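Local coordinates for protein ricin B lectin (Clostridium thermocellum, PDB 3VSF) that acts as an exo-beta-1,3-galactanase, probably hydrolysing galactan in a family 43 beta-propeller domain, and binds beta-D-galactose through a ricin-type beta-trefoil domain, at residues Ser184-Val189 against Arg234-Leu239; Gly197-Ala202 against His210-Thr215; Gly371-Val376 against Trp390-Ser395; Thr361-Val366 against Trp400-Val405. One frame throughout, in Å; residues are numbered along the deposited sequence.

Contact 1. Residues Ser184-Val189 against Arg234-Leu239; sequences SRDCNV and REAPCL
Asp-186 OD2 has two polar partners. Arg-119, from strand 116-124, forms a salt bridge with it. Across the contact, the backbone N of Ala-236 gives it a weak hydrogen bond of 3.5 Å. CG of Asp-186 stands anti to its own carbonyl carbon (chi1 -71°), which turns the carboxylate toward Ala-236 N. OD2 also comes to 3.9 Å from Glu-235 CB. The side chains of Asp-186 and Glu-235 cross at about a right angle. The stronger bond across the contact is made by Asn-188. Its ND2 donates to Pro-237 O at 2.8 Å, with the angle at hydrogen 159°. The acceptor lies in the amide plane, and the donor meets a lone pair of the carbonyl. The other end of the amide, OD1, takes the N-H of Val-189 at 2.8 Å. The amide is therefore held at both ends, which fixes its rotation. Cys-238 SG packs 3.7 Å from Asn-188 ND2. Strands 187-189 and 237-239 run nearly parallel, yet no backbone ladder joins them. Side chains reach across to the backbone instead. The two strands are the first of successive four-stranded blades, as expected near the axis of the five-bladed propeller of family 43.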
loop_
_atom_site.group_PDB
_atom_site.type_symbol
_atom_site.label_atom_id
_atom_site.label_comp_id
_atom_site.label_asym_id
_atom_site.label_seq_id
_atom_site.Cartn_x
_atom_site.Cartn_y
_atom_site.Cartn_z
ATOM N N SER A 184 -1.031 -17.642 17.261
ATOM C CA SER A 184 -1.107 -16.221 16.943
ATOM C C SER A 184 0.222 -15.699 16.413
ATOM O O SER A 184 1.136 -15.405 17.185
ATOM C CB SER A 184 -1.531 -15.421 18.176
ATOM O OG SER A 184 -1.505 -14.029 17.918
ATOM N N ARG A 185 0.325 -15.585 15.092
ATOM C CA ARG A 185 1.537 -15.067 14.464
ATOM C C ARG A 185 1.341 -13.640 13.958
ATOM O O ARG A 185 1.194 -12.712 14.754
ATOM C CB ARG A 185 2.001 -15.991 13.335
ATOM C CG ARG A 185 2.462 -17.358 13.818
ATOM C CD ARG A 185 3.403 -18.014 12.821
ATOM N NE ARG A 185 4.067 -19.186 13.384
ATOM C CZ ARG A 185 3.701 -20.441 13.148
ATOM N NH1 ARG A 185 2.672 -20.695 12.350
ATOM N NH2 ARG A 185 4.365 -21.444 13.706
ATOM N N ASP A 186 1.349 -13.464 12.639
ATOM C CA ASP A 186 1.134 -12.146 12.049
ATOM C C ASP A 186 -0.145 -11.528 12.599
ATOM O O ASP A 186 -1.207 -12.146 12.559
ATOM C CB ASP A 186 1.074 -12.236 10.523
ATOM C CG ASP A 186 2.426 -12.533 9.903
ATOM O OD1 ASP A 186 3.284 -13.119 10.597
ATOM O OD2 ASP A 186 2.631 -12.179 8.722
ATOM N N CYS A 187 -0.038 -10.307 13.115
ATOM C CA CYS A 187 -1.153 -9.685 13.817
ATOM C C CYS A 187 -1.341 -8.213 13.463
ATOM O O CYS A 187 -0.565 -7.638 12.700
ATOM C CB CYS A 187 -0.955 -9.815 15.326
ATOM S SG CYS A 187 0.510 -8.954 15.938
ATOM N N ASN A 188 -2.382 -7.613 14.035
ATOM C CA ASN A 188 -2.668 -6.196 13.852
ATOM C C ASN A 188 -3.807 -5.756 14.770
ATOM O O ASN A 188 -4.606 -6.581 15.211
ATOM C CB ASN A 188 -3.018 -5.901 12.393
ATOM C CG ASN A 188 -2.596 -4.510 11.962
ATOM O OD1 ASN A 188 -2.543 -3.585 12.774
ATOM N ND2 ASN A 188 -2.287 -4.356 10.680
ATOM N N VAL A 189 -3.876 -4.460 15.058
ATOM C CA VAL A 189 -4.898 -3.935 15.959
ATOM C C VAL A 189 -5.853 -2.979 15.252
ATOM O O VAL A 189 -5.510 -2.383 14.231
ATOM C CB VAL A 189 -4.272 -3.214 17.166
ATOM C CG1 VAL A 189 -3.422 -4.178 17.977
ATOM C CG2 VAL A 189 -3.445 -2.025 16.703
ATOM N N ARG A 234 -4.275 -16.423 4.734
ATOM C CA ARG A 234 -3.956 -15.013 4.535
ATOM C C ARG A 234 -3.086 -14.488 5.674
ATOM O O ARG A 234 -3.301 -14.828 6.837
ATOM C CB ARG A 234 -5.235 -14.181 4.419
ATOM C CG ARG A 234 -6.181 -14.645 3.321
ATOM C CD ARG A 234 -5.461 -14.771 1.988
ATOM N NE ARG A 234 -4.880 -13.504 1.557
ATOM C CZ ARG A 234 -4.154 -13.353 0.454
ATOM N NH1 ARG A 234 -3.915 -14.394 -0.332
ATOM N NH2 ARG A 234 -3.665 -12.163 0.137
ATOM N N GLU A 235 -2.105 -13.656 5.334
ATOM C CA GLU A 235 -1.166 -13.135 6.323
ATOM C C GLU A 235 -1.130 -11.610 6.336
ATOM O O GLU A 235 -1.889 -10.956 5.623
ATOM C CB GLU A 235 0.238 -13.684 6.063
ATOM C CG GLU A 235 0.285 -15.190 5.888
ATOM C CD GLU A 235 -0.384 -15.927 7.029
ATOM O OE1 GLU A 235 -0.137 -15.566 8.199
ATOM O OE2 GLU A 235 -1.167 -16.860 6.756
ATOM N N ALA A 236 -0.237 -11.057 7.154
ATOM C CA ALA A 236 -0.064 -9.610 7.274
ATOM C C ALA A 236 -1.378 -8.840 7.156
ATOM O O ALA A 236 -1.503 -7.947 6.318
ATOM C CB ALA A 236 0.935 -9.113 6.242
ATOM N N PRO A 237 -2.360 -9.173 8.006
ATOM C CA PRO A 237 -3.684 -8.551 7.907
ATOM C C PRO A 237 -3.691 -7.100 8.376
ATOM O O PRO A 237 -2.970 -6.742 9.307
ATOM C CB PRO A 237 -4.535 -9.410 8.844
ATOM C CG PRO A 237 -3.574 -9.898 9.865
ATOM C CD PRO A 237 -2.276 -10.116 9.135
ATOM N N CYS A 238 -4.504 -6.277 7.721
ATOM C CA CYS A 238 -4.692 -4.887 8.115
ATOM C C CYS A 238 -6.183 -4.586 8.194
ATOM O O CYS A 238 -6.902 -4.722 7.204
ATOM C CB CYS A 238 -4.021 -3.944 7.113
ATOM S SG CYS A 238 -2.231 -4.153 6.959
ATOM N N LEU A 239 -6.647 -4.184 9.371
ATOM C CA LEU A 239 -8.067 -3.924 9.574
ATOM C C LEU A 239 -8.364 -2.430 9.649
ATOM O O LEU A 239 -7.811 -1.721 10.490
ATOM C CB LEU A 239 -8.565 -4.626 10.838
ATOM C CG LEU A 239 -10.071 -4.558 11.094
ATOM C CD1 LEU A 239 -10.841 -5.050 9.878
ATOM C CD2 LEU A 239 -10.443 -5.360 12.331
#

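Contact 2. Residues Gly197-Ala202 against His210-Thr215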
loop_
_atom_site.group_PDB
_atom_site.type_symbol
_atom_site.label_atom_id
_atom_site.label_comp_id
_atom_site.label_asym_id
_atom_site.label_seq_id
_atom_site.Cartn_x
_atom_site.Cartn_y
_atom_site.Cartn_z
ATOM N N GLY A 197 -12.053 -2.267 21.180
ATOM C CA GLY A 197 -10.746 -2.637 20.673
ATOM C C GLY A 197 -10.755 -4.024 20.065
ATOM O O GLY A 197 -11.490 -4.903 20.514
ATOM N N TYR A 198 -9.937 -4.222 19.038
ATOM C CA TYR A 198 -9.877 -5.506 18.355
ATOM C C TYR A 198 -8.446 -5.921 18.044
ATOM O O TYR A 198 -7.609 -5.094 17.683
ATOM C CB TYR A 198 -10.705 -5.466 17.068
ATOM C CG TYR A 198 -12.190 -5.325 17.303
ATOM C CD1 TYR A 198 -13.011 -6.443 17.366
ATOM C CD2 TYR A 198 -12.773 -4.075 17.464
ATOM C CE1 TYR A 198 -14.370 -6.320 17.580
ATOM C CE2 TYR A 198 -14.130 -3.943 17.680
ATOM C CZ TYR A 198 -14.925 -5.067 17.738
ATOM O OH TYR A 198 -16.278 -4.939 17.952
ATOM N N PHE A 199 -8.178 -7.213 18.193
ATOM C CA PHE A 199 -6.876 -7.780 17.873
ATOM C C PHE A 199 -7.058 -8.917 16.877
ATOM O O PHE A 199 -7.854 -9.828 17.105
ATOM C CB PHE A 199 -6.188 -8.289 19.141
ATOM C CG PHE A 199 -4.886 -8.994 18.887
ATOM C CD1 PHE A 199 -3.710 -8.276 18.740
ATOM C CD2 PHE A 199 -4.834 -10.377 18.808
ATOM C CE1 PHE A 199 -2.509 -8.924 18.510
ATOM C CE2 PHE A 199 -3.637 -11.029 18.578
ATOM C CZ PHE A 199 -2.473 -10.301 18.430
ATOM N N ILE A 200 -6.329 -8.859 15.771
ATOM C CA ILE A 200 -6.439 -9.878 14.737
ATOM C C ILE A 200 -5.091 -10.545 14.491
ATOM O O ILE A 200 -4.055 -9.883 14.480
ATOM C CB ILE A 200 -6.987 -9.286 13.417
ATOM C CG1 ILE A 200 -7.239 -10.395 12.393
ATOM C CG2 ILE A 200 -6.035 -8.236 12.862
ATOM C CD1 ILE A 200 -7.870 -9.904 11.109
ATOM N N SER A 201 -5.109 -11.861 14.306
ATOM C CA SER A 201 -3.881 -12.613 14.076
ATOM C C SER A 201 -4.161 -13.931 13.363
ATOM O O SER A 201 -5.287 -14.429 13.375
ATOM C CB SER A 201 -3.152 -12.874 15.397
ATOM O OG SER A 201 -3.933 -13.680 16.263
ATOM N N ALA A 202 -3.128 -14.492 12.743
ATOM C CA ALA A 202 -3.254 -15.752 12.020
ATOM C C ALA A 202 -3.170 -16.946 12.965
ATOM O O ALA A 202 -2.169 -17.135 13.658
ATOM C CB ALA A 202 -2.189 -15.852 10.940
ATOM N N HIS A 210 -8.022 -15.066 12.942
ATOM C CA HIS A 210 -8.868 -14.907 14.117
ATOM C C HIS A 210 -9.004 -13.442 14.513
ATOM O O HIS A 210 -8.008 -12.749 14.725
ATOM C CB HIS A 210 -8.323 -15.726 15.291
ATOM C CG HIS A 210 -8.664 -17.182 15.224
ATOM N ND1 HIS A 210 -8.281 -18.082 16.196
ATOM C CD2 HIS A 210 -9.358 -17.895 14.305
ATOM C CE1 HIS A 210 -8.721 -19.286 15.877
ATOM N NE2 HIS A 210 -9.378 -19.200 14.734
ATOM N N LEU A 211 -10.245 -12.974 14.599
ATOM C CA LEU A 211 -10.524 -11.619 15.051
ATOM C C LEU A 211 -10.991 -11.648 16.500
ATOM O O LEU A 211 -12.107 -12.078 16.792
ATOM C CB LEU A 211 -11.589 -10.965 14.171
ATOM C CG LEU A 211 -11.974 -9.528 14.532
ATOM C CD1 LEU A 211 -10.767 -8.607 14.431
ATOM C CD2 LEU A 211 -13.105 -9.033 13.646
ATOM N N TYR A 212 -10.131 -11.196 17.407
ATOM C CA TYR A 212 -10.449 -11.195 18.829
ATOM C C TYR A 212 -10.959 -9.834 19.283
ATOM O O TYR A 212 -10.377 -8.802 18.953
ATOM C CB TYR A 212 -9.219 -11.581 19.656
ATOM C CG TYR A 212 -8.595 -12.901 19.268
ATOM C CD1 TYR A 212 -9.100 -14.100 19.751
ATOM C CD2 TYR A 212 -7.493 -12.946 18.423
ATOM C CE1 TYR A 212 -8.529 -15.309 19.400
ATOM C CE2 TYR A 212 -6.916 -14.150 18.068
ATOM C CZ TYR A 212 -7.438 -15.327 18.558
ATOM O OH TYR A 212 -6.864 -16.526 18.204
ATOM N N GLU A 213 -12.049 -9.839 20.042
ATOM C CA GLU A 213 -12.561 -8.618 20.649
ATOM C C GLU A 213 -11.896 -8.411 22.002
ATOM O O GLU A 213 -11.886 -9.310 22.841
ATOM C CB GLU A 213 -14.080 -8.689 20.815
ATOM C CG GLU A 213 -14.685 -7.468 21.489
ATOM C CD GLU A 213 -16.187 -7.576 21.658
ATOM O OE1 GLU A 213 -16.777 -8.553 21.149
ATOM O OE2 GLU A 213 -16.780 -6.685 22.302
ATOM N N LEU A 214 -11.336 -7.225 22.210
ATOM C CA LEU A 214 -10.617 -6.929 23.442
ATOM C C LEU A 214 -11.544 -6.406 24.533
ATOM O O LEU A 214 -12.613 -5.865 24.250
ATOM C CB LEU A 214 -9.508 -5.909 23.177
ATOM C CG LEU A 214 -8.488 -6.285 22.105
ATOM C CD1 LEU A 214 -7.473 -5.168 21.918
ATOM C CD2 LEU A 214 -7.798 -7.592 22.460
ATOM N N THR A 215 -11.127 -6.579 25.783
ATOM C CA THR A 215 -11.835 -5.999 26.914
ATOM C C THR A 215 -11.695 -4.480 26.862
ATOM O O THR A 215 -10.840 -3.962 26.144
ATOM C CB THR A 215 -11.287 -6.532 28.253
ATOM O OG1 THR A 215 -9.861 -6.397 28.275
ATOM C CG2 THR A 215 -11.649 -7.997 28.431
#
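The side chains of Phe-199 and Tyr-212 lie side by side, pointing the same way. Tyr-212 CD2 meets the edge of the Phe-199 ring, 3.7 Å from Phe-199 CD2. The edge of the Tyr-212 ring meets Ser-201 OG, which is 3.5 Å from Tyr-212 CE2 and hydrogen-bonded to Ser-184 OG. Trp-134 meets the ring of Phe-199, and Tyr-182 packs edge-to-face with His-210. Phe-199, Ser-201, His-210 and Tyr-212 line one face of a beta hairpin, strands 197-203 and 208-214, in the middle of a propeller blade. Phe-199 with Tyr-212 and Ser-201 with His-210 are hydrogen-bonded antiparallel pairs, each with two backbone bonds. Leu-214 N adds a fifth bond, to Gly-197 O. The other face carries Tyr-198, Ile-200, Leu-211 and Glu-213. With CG of Leu-211 anti to the backbone N (chi1 -180°), CD1 reaches between Ile-200 CB, at 4.0 Å, and Tyr-198 CB, at 4.1 Å. The ring of Tyr-198 runs alongside Glu-213, its CE1 4.0 Å from Glu-213 CB. Within strand 208-214, His-210 ND1 donates to Tyr-212 OH at 2.9 Å, with the acceptor only 2° out of the imidazole plane.

Contact 3. Residues Gly371-Val376 against Trp390-Ser395; sequences GKVLDV and WTDNGS
This is the antiparallel hydrogen-bonded pair at the open end of a hairpin in the ricin-type beta-trefoil domain. It joins the start of strand 373-376 to the end of strand 385-390 and the turn after it. The pair is Val-373 with Trp-390. Val-373 N donates to Trp-390 O at 2.7 Å, almost straight at 174°, and Trp-390 N returns a bond of 2.9 Å to Val-373 O. Side chains pack around this pair. Lys-372 bends at chi2 (-69°), which lays its chain along the Trp-390 to Thr-391 peptide, with CD 3.4 Å from Thr-391 N. Its tip goes on to Thr-475, where NZ donates to the backbone O. Thr-391 OG1 is hydrogen-bonded to Asp-477. The branches of Val-373 reach Asp-392, with CG1 4.1 Å from Asp-392 CB. Asp-375 and Trp-390 lie side by side. Asp-375 OD2 is 3.6 Å from Trp-390 CB, and the carboxylate and indole planes are 63° apart. Asp-375 belongs to a Leu-Asp-Val run like that of Asp-422, which binds beta-D-galactose. Past the bridge, Asp-392 OD1 accepts from Gly-394 N in an Asx turn. Gln-398 braces this turn, bonding Thr-391 O and Asn-393 N. Strand 373-376 packs against strand 363-367, with a backbone bond between Leu-374 and Leu-365, and pairs with strand 385-390, Asp-375 bonding Val-388.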
loop_
_atom_site.group_PDB
_atom_site.type_symbol
_atom_site.label_atom_id
_atom_site.label_comp_id
_atom_site.label_asym_id
_atom_site.label_seq_id
_atom_site.Cartn_x
_atom_site.Cartn_y
_atom_site.Cartn_z
ATOM N N GLY A 371 -5.504 15.371 -36.832
ATOM C CA GLY A 371 -5.328 16.682 -36.236
ATOM C C GLY A 371 -5.969 16.750 -34.863
ATOM O O GLY A 371 -5.929 17.784 -34.196
ATOM N N LYS A 372 -6.570 15.640 -34.446
ATOM C CA LYS A 372 -7.178 15.540 -33.125
ATOM C C LYS A 372 -6.111 15.221 -32.081
ATOM O O LYS A 372 -5.011 14.789 -32.421
ATOM C CB LYS A 372 -8.262 14.461 -33.117
ATOM C CG LYS A 372 -9.403 14.706 -34.092
ATOM C CD LYS A 372 -10.260 15.885 -33.662
ATOM C CE LYS A 372 -11.470 16.055 -34.570
ATOM N NZ LYS A 372 -11.083 16.360 -35.975
ATOM N N VAL A 373 -6.440 15.434 -30.810
ATOM C CA VAL A 373 -5.484 15.206 -29.731
ATOM C C VAL A 373 -5.906 14.063 -28.813
ATOM O O VAL A 373 -7.087 13.726 -28.726
ATOM C CB VAL A 373 -5.273 16.474 -28.885
ATOM C CG1 VAL A 373 -4.758 17.611 -29.755
ATOM C CG2 VAL A 373 -6.566 16.869 -28.190
ATOM N N LEU A 374 -4.931 13.474 -28.127
ATOM C CA LEU A 374 -5.194 12.373 -27.210
ATOM C C LEU A 374 -6.070 12.843 -26.055
ATOM O O LEU A 374 -5.783 13.859 -25.420
ATOM C CB LEU A 374 -3.884 11.793 -26.678
ATOM C CG LEU A 374 -3.969 10.360 -26.153
ATOM C CD1 LEU A 374 -4.405 9.425 -27.269
ATOM C CD2 LEU A 374 -2.640 9.917 -25.568
ATOM N N ASP A 375 -7.137 12.099 -25.785
ATOM C CA ASP A 375 -8.121 12.507 -24.790
ATOM C C ASP A 375 -8.750 11.291 -24.115
ATOM O O ASP A 375 -8.522 10.153 -24.527
ATOM C CB ASP A 375 -9.207 13.361 -25.455
ATOM C CG ASP A 375 -10.161 13.984 -24.455
ATOM O OD1 ASP A 375 -9.708 14.370 -23.359
ATOM O OD2 ASP A 375 -11.368 14.088 -24.765
ATOM N N VAL A 376 -9.532 11.537 -23.070
ATOM C CA VAL A 376 -10.275 10.479 -22.399
ATOM C C VAL A 376 -11.754 10.608 -22.740
ATOM O O VAL A 376 -12.302 11.709 -22.740
ATOM C CB VAL A 376 -10.098 10.542 -20.869
ATOM C CG1 VAL A 376 -10.954 9.485 -20.190
ATOM C CG2 VAL A 376 -8.635 10.369 -20.496
ATOM N N TRP A 390 -9.841 13.614 -29.724
ATOM C CA TRP A 390 -10.840 14.674 -29.703
ATOM C C TRP A 390 -10.247 15.990 -30.187
ATOM O O TRP A 390 -9.028 16.142 -30.259
ATOM C CB TRP A 390 -11.414 14.840 -28.296
ATOM C CG TRP A 390 -12.781 15.449 -28.278
ATOM C CD1 TRP A 390 -13.089 16.776 -28.199
ATOM C CD2 TRP A 390 -14.029 14.750 -28.341
ATOM N NE1 TRP A 390 -14.452 16.946 -28.209
ATOM C CE2 TRP A 390 -15.053 15.717 -28.296
ATOM C CE3 TRP A 390 -14.380 13.399 -28.432
ATOM C CZ2 TRP A 390 -16.403 15.378 -28.338
ATOM C CZ3 TRP A 390 -15.721 13.065 -28.473
ATOM C CH2 TRP A 390 -16.716 14.049 -28.427
ATOM N N THR A 391 -11.118 16.937 -30.518
ATOM C CA THR A 391 -10.682 18.242 -30.998
ATOM C C THR A 391 -9.974 19.020 -29.895
ATOM O O THR A 391 -10.432 19.050 -28.752
ATOM C CB THR A 391 -11.867 19.075 -31.522
ATOM O OG1 THR A 391 -12.540 18.354 -32.562
ATOM C CG2 THR A 391 -11.381 20.408 -32.067
ATOM N N ASP A 392 -8.853 19.644 -30.244
ATOM C CA ASP A 392 -8.096 20.451 -29.297
ATOM C C ASP A 392 -8.980 21.549 -28.713
ATOM O O ASP A 392 -9.258 22.548 -29.376
ATOM C CB ASP A 392 -6.875 21.068 -29.982
ATOM C CG ASP A 392 -5.932 21.742 -29.004
ATOM O OD1 ASP A 392 -6.390 22.162 -27.920
ATOM O OD2 ASP A 392 -4.728 21.854 -29.321
ATOM N N ASN A 393 -9.420 21.357 -27.474
ATOM C CA ASN A 393 -10.273 22.337 -26.809
ATOM C C ASN A 393 -9.652 22.879 -25.523
ATOM O O ASN A 393 -10.340 23.476 -24.696
ATOM C CB ASN A 393 -11.658 21.745 -26.527
ATOM C CG ASN A 393 -11.615 20.606 -25.528
ATOM O OD1 ASN A 393 -10.558 20.031 -25.268
ATOM N ND2 ASN A 393 -12.770 20.269 -24.966
ATOM N N GLY A 394 -8.350 22.664 -25.367
ATOM C CA GLY A 394 -7.617 23.169 -24.218
ATOM C C GLY A 394 -8.154 22.680 -22.886
ATOM O O GLY A 394 -8.002 23.350 -21.863
ATOM N N SER A 395 -8.780 21.508 -22.896
ATOM C CA SER A 395 -9.359 20.938 -21.686
ATOM C C SER A 395 -8.320 20.156 -20.887
ATOM O O SER A 395 -7.235 19.859 -21.386
ATOM C CB SER A 395 -10.543 20.034 -22.036
ATOM O OG SER A 395 -11.149 19.509 -20.868
#

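Contact 4. Residues Thr361-Val366 against Trp400-Val405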
loop_
_atom_site.group_PDB
_atom_site.type_symbol
_atom_site.label_atom_id
_atom_site.label_comp_id
_atom_site.label_asym_id
_atom_site.label_seq_id
_atom_site.Cartn_x
_atom_site.Cartn_y
_atom_site.Cartn_z
ATOM N N THR A 361 5.696 19.638 -16.593
ATOM C CA THR A 361 5.403 20.097 -17.947
ATOM C C THR A 361 4.201 19.364 -18.542
ATOM O O THR A 361 4.189 18.136 -18.626
ATOM C CB THR A 361 6.613 19.924 -18.886
ATOM O OG1 THR A 361 7.719 20.689 -18.391
ATOM C CG2 THR A 361 6.268 20.396 -20.288
ATOM N N ARG A 362 3.193 20.128 -18.950
ATOM C CA ARG A 362 1.984 19.565 -19.544
ATOM C C ARG A 362 2.129 19.434 -21.057
ATOM O O ARG A 362 2.802 20.242 -21.696
ATOM C CB ARG A 362 0.775 20.436 -19.203
ATOM C CG ARG A 362 0.388 20.424 -17.733
ATOM C CD ARG A 362 -0.451 21.642 -17.382
ATOM N NE ARG A 362 -1.521 21.330 -16.437
ATOM C CZ ARG A 362 -1.380 21.327 -15.115
ATOM N NH1 ARG A 362 -0.206 21.613 -14.569
ATOM N NH2 ARG A 362 -2.414 21.033 -14.339
ATOM N N TYR A 363 1.493 18.416 -21.628
ATOM C CA TYR A 363 1.597 18.167 -23.063
ATOM C C TYR A 363 0.258 17.835 -23.714
ATOM O O TYR A 363 -0.689 17.413 -23.049
ATOM C CB TYR A 363 2.578 17.025 -23.342
ATOM C CG TYR A 363 4.016 17.324 -22.993
ATOM C CD1 TYR A 363 4.816 18.075 -23.845
ATOM C CD2 TYR A 363 4.582 16.840 -21.822
ATOM C CE1 TYR A 363 6.135 18.344 -23.534
ATOM C CE2 TYR A 363 5.900 17.103 -21.502
ATOM C CZ TYR A 363 6.672 17.856 -22.362
ATOM O OH TYR A 363 7.985 18.122 -22.048
ATOM N N LYS A 364 0.197 18.038 -25.026
ATOM C CA LYS A 364 -0.916 17.574 -25.842
ATOM C C LYS A 364 -0.362 16.683 -26.943
ATOM O O LYS A 364 0.669 16.995 -27.540
ATOM C CB LYS A 364 -1.668 18.751 -26.462
ATOM C CG LYS A 364 -2.759 19.341 -25.584
ATOM C CD LYS A 364 -3.398 20.549 -26.255
ATOM C CE LYS A 364 -4.607 21.047 -25.477
ATOM N NZ LYS A 364 -5.725 20.062 -25.496
ATOM N N LEU A 365 -1.037 15.571 -27.207
ATOM C CA LEU A 365 -0.608 14.659 -28.261
ATOM C C LEU A 365 -1.504 14.790 -29.487
ATOM O O LEU A 365 -2.637 14.310 -29.495
ATOM C CB LEU A 365 -0.588 13.217 -27.752
ATOM C CG LEU A 365 0.494 12.917 -26.712
ATOM C CD1 LEU A 365 0.373 11.497 -26.190
ATOM C CD2 LEU A 365 1.874 13.156 -27.305
ATOM N N VAL A 366 -0.984 15.441 -30.523
ATOM C CA VAL A 366 -1.764 15.725 -31.721
ATOM C C VAL A 366 -1.490 14.712 -32.828
ATOM O O VAL A 366 -0.345 14.513 -33.230
ATOM C CB VAL A 366 -1.460 17.136 -32.258
ATOM C CG1 VAL A 366 -2.438 17.502 -33.361
ATOM C CG2 VAL A 366 -1.517 18.152 -31.130
ATOM N N TRP A 400 -1.264 15.921 -20.597
ATOM C CA TRP A 400 -0.560 14.735 -20.122
ATOM C C TRP A 400 0.840 15.038 -19.590
ATOM O O TRP A 400 1.586 15.816 -20.185
ATOM C CB TRP A 400 -0.470 13.697 -21.245
ATOM C CG TRP A 400 -1.800 13.334 -21.836
ATOM C CD1 TRP A 400 -2.502 14.041 -22.769
ATOM C CD2 TRP A 400 -2.585 12.174 -21.538
ATOM N NE1 TRP A 400 -3.677 13.395 -23.067
ATOM C CE2 TRP A 400 -3.752 12.246 -22.325
ATOM C CE3 TRP A 400 -2.417 11.082 -20.681
ATOM C CZ2 TRP A 400 -4.744 11.268 -22.281
ATOM C CZ3 TRP A 400 -3.402 10.113 -20.640
ATOM C CH2 TRP A 400 -4.552 10.213 -21.434
ATOM N N TYR A 401 1.188 14.415 -18.466
ATOM C CA TYR A 401 2.540 14.496 -17.927
ATOM C C TYR A 401 3.405 13.409 -18.547
ATOM O O TYR A 401 2.890 12.429 -19.083
ATOM C CB TYR A 401 2.536 14.315 -16.409
ATOM C CG TYR A 401 1.781 15.371 -15.638
ATOM C CD1 TYR A 401 2.259 16.670 -15.550
ATOM C CD2 TYR A 401 0.600 15.060 -14.977
ATOM C CE1 TYR A 401 1.573 17.636 -14.838
ATOM C CE2 TYR A 401 -0.091 16.018 -14.261
ATOM C CZ TYR A 401 0.400 17.304 -14.196
ATOM O OH TYR A 401 -0.286 18.261 -13.485
ATOM N N LEU A 402 4.719 13.578 -18.466
ATOM C CA LEU A 402 5.648 12.554 -18.930
ATOM C C LEU A 402 6.670 12.215 -17.846
ATOM O O LEU A 402 7.583 12.995 -17.577
ATOM C CB LEU A 402 6.353 12.998 -20.211
ATOM C CG LEU A 402 5.481 13.149 -21.459
ATOM C CD1 LEU A 402 6.327 13.577 -22.648
ATOM C CD2 LEU A 402 4.739 11.855 -21.763
ATOM N N VAL A 403 6.509 11.046 -17.233
ATOM C CA VAL A 403 7.374 10.629 -16.136
ATOM C C VAL A 403 8.371 9.556 -16.565
ATOM O O VAL A 403 7.992 8.418 -16.837
ATOM C CB VAL A 403 6.550 10.092 -14.950
ATOM C CG1 VAL A 403 7.468 9.683 -13.809
ATOM C CG2 VAL A 403 5.544 11.134 -14.487
ATOM N N ASP A 404 9.647 9.926 -16.619
ATOM C CA ASP A 404 10.706 8.994 -16.990
ATOM C C ASP A 404 10.749 7.821 -16.011
ATOM O O ASP A 404 10.635 8.012 -14.801
ATOM C CB ASP A 404 12.057 9.715 -17.023
ATOM C CG ASP A 404 13.126 8.925 -17.755
ATOM O OD1 ASP A 404 13.789 9.506 -18.641
ATOM O OD2 ASP A 404 13.308 7.730 -17.444
ATOM N N VAL A 405 10.909 6.612 -16.537
ATOM C CA VAL A 405 10.874 5.410 -15.708
ATOM C C VAL A 405 12.024 4.451 -16.007
ATOM O O VAL A 405 11.919 3.249 -15.762
ATOM C CB VAL A 405 9.545 4.651 -15.880
ATOM C CG1 VAL A 405 8.379 5.517 -15.431
ATOM C CG2 VAL A 405 9.367 4.215 -17.328
#
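Trp-400 N donates to Tyr-363 O at 2.9 Å, and Tyr-363 N returns a weak bond of 3.0 Å to Trp-400 O, with an N-H...O angle of 126°. This single antiparallel bridge joins strands 363-367 and 400-404, the two outermost strands of a six-stranded sheet. Such a closure fits the barrel of a beta-trefoil. Trp-400 ends a Gln-Gln-Trp run, an example of the Gln-X-Trp motif of ricin-type lectins. Its NE1 donates to Leu-374 O, and the edge of its indole faces Tyr-363 O, with CD1 3.8 Å away. Its side chain lies about 9 Å from that of Asp-422, a galactose-binding residue. Packing spreads outward on the Tyr-363 side. Trp-400 O sits at the edge of the Tyr-363 ring, 3.6 Å from CD2. The side chains of Leu-402 and Tyr-363 cross at about a right angle, and Leu-402 CD1 makes an off-centre CH-pi contact with the ring, 4.1 Å from its centroid and 29° off its normal. Leu-496 and Leu-498 of strand 494-498 also touch Tyr-363. Further out, Tyr-401 and Arg-362 lie side by side, pointing the same way. Tyr-401 CD1 is 3.9 Å from Thr-361 O. A bend at chi3 (142°) carries the guanidinium of Arg-362 to the end of the tyrosine. Tyr-401 OH stands over one face of that group, 3.2 Å above its plane and offset toward the rim.

In the fold
The four contacts fall into two pairs, one in each domain. Contacts 1 and 2 lie in the family 43 propeller, with centres 10 Å apart, and share the sheet containing strands 187-191 and 197-203. Contact 2 falls, in sequence, between the two segments of contact 1. It joins the two middle strands of one blade, whereas contact 1 ties that blade to the next. Contacts 3 and 4 follow in the beta-trefoil, 14 Å apart. Contact 3 again falls between the segments of contact 4, and the two contacts touch through Leu-374. The pairs lie on opposite sides of the chain's centre, 41 to 53 Å between centres, so each pair belongs to its own domain, and none of these contacts joins the two domains.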